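Actin depolymerization factor 2 (Plasmodium berghei, PDB 2XFA) probably binds actin and regulates filament turnover in the malaria parasite, as a member of the ADF/cofilin family. Local coordinates at residues A[54-57]-A[58-61]. Sequence-based numbering, arbitrary orientation.
Sequences TSLD and NIIM
Asn-58 N points back at the Ser-55 side chain, which sits at the N-cap of helix 56-65. Ser-55 OG lies anti to its own backbone N (chi1 -168°) and receives this N-H in a weak capping bond, OG to Asn-58 N 3.4 Å, fairly straight. The two side chains also meet at their roots, with Ser-55 CB 3.4 Å from Asn-58 CB. One residue on, Ile-59 N donates to Ser-55 O over 2.9 Å and closes the first turn; the N-H reaches the oxygen from above the carbonyl plane, bent to 138°. The side chain of Ile-59 turns to the apolar flank, where CG2 comes within 3.9 Å of Leu-56 CD1, and the side chain also touches Ala-77 and Met-79 of strand 73-81. Ile-60 N then bonds to Leu-56 O, an oxygen whose position is less certain, and its side chain leaves in a different direction, toward helix 137-146: CG1 stands beside the backbone N (chi1 -68°), and the extended chain beyond it carries CD1 to 3.7 Å from Leu-56 CG. Ile-60 also packs on Glu-138 and Leu-141 of helix 137-146. Met-61 N completes the walk with a bond to Asp-57 O, 2.9 Å long and tilted from the carbonyl plane. The carboxylate of Asp-57 turns to Lys-142, its salt-bridge partner on helix 137-146. The chemistry thus divides the start of the helix: a weak serine cap gives the Asn-58 amide an acceptor, the acid of Asp-57 near that end probably suits the helix dipole, and Leu-56, Ile-59 and Ile-60 join the helix to the sheet and the C-terminal helix of the ADF fold.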
# COMPACT_ATOMS: atom_id res chain seq x y z
N THR A 54 8.75 10.63 -9.80
CA THR A 54 9.78 11.09 -8.89
C THR A 54 9.23 11.82 -7.67
O THR A 54 9.80 11.75 -6.59
CB THR A 54 10.72 12.05 -9.62
OG1 THR A 54 10.18 13.38 -9.56
CG2 THR A 54 10.86 11.64 -11.07
N SER A 55 8.13 12.53 -7.87
CA SER A 55 7.53 13.35 -6.82
C SER A 55 6.80 12.47 -5.79
O SER A 55 6.09 11.55 -6.17
CB SER A 55 6.55 14.34 -7.45
OG SER A 55 6.15 15.33 -6.52
N LEU A 56 6.96 12.77 -4.51
CA LEU A 56 6.21 12.10 -3.46
C LEU A 56 4.72 12.44 -3.58
O LEU A 56 3.85 11.57 -3.63
CB LEU A 56 6.70 12.54 -2.08
CG LEU A 56 5.98 11.88 -0.90
CD1 LEU A 56 6.07 10.37 -1.01
CD2 LEU A 56 6.57 12.35 0.42
N ASP A 57 4.46 13.73 -3.60
CA ASP A 57 3.12 14.24 -3.76
C ASP A 57 2.50 13.67 -5.02
O ASP A 57 1.33 13.28 -5.00
CB ASP A 57 3.20 15.74 -3.79
CG ASP A 57 4.16 16.25 -2.74
OD1 ASP A 57 3.71 16.45 -1.59
OD2 ASP A 57 5.37 16.40 -3.04
N ASN A 58 3.27 13.56 -6.09
CA ASN A 58 2.72 12.94 -7.28
C ASN A 58 2.45 11.46 -7.08
O ASN A 58 1.48 10.92 -7.62
CB ASN A 58 3.59 13.17 -8.51
CG ASN A 58 2.78 13.50 -9.74
OD1 ASN A 58 2.33 12.62 -10.47
ND2 ASN A 58 2.56 14.80 -9.97
N ILE A 59 3.28 10.77 -6.32
CA ILE A 59 3.02 9.35 -6.19
C ILE A 59 1.77 9.11 -5.32
O ILE A 59 0.95 8.26 -5.64
CB ILE A 59 4.28 8.56 -5.75
CG1 ILE A 59 3.97 7.08 -5.64
CG2 ILE A 59 4.81 9.06 -4.43
CD1 ILE A 59 3.52 6.70 -4.29
N ILE A 60 1.65 9.86 -4.24
CA ILE A 60 0.49 9.84 -3.36
C ILE A 60 -0.80 10.18 -4.14
O ILE A 60 -1.83 9.53 -3.97
CB ILE A 60 0.67 10.86 -2.21
CG1 ILE A 60 1.79 10.41 -1.26
CG2 ILE A 60 -0.63 11.07 -1.44
CD1 ILE A 60 2.31 11.54 -0.37
N MET A 61 -0.71 11.16 -5.05
CA MET A 61 -1.85 11.50 -5.90
C MET A 61 -2.26 10.33 -6.79
O MET A 61 -3.45 10.00 -6.90
CB MET A 61 -1.54 12.74 -6.73
CG MET A 61 -2.64 13.17 -7.66
SD MET A 61 -2.03 14.41 -8.81
CE MET A 61 -0.70 13.51 -9.60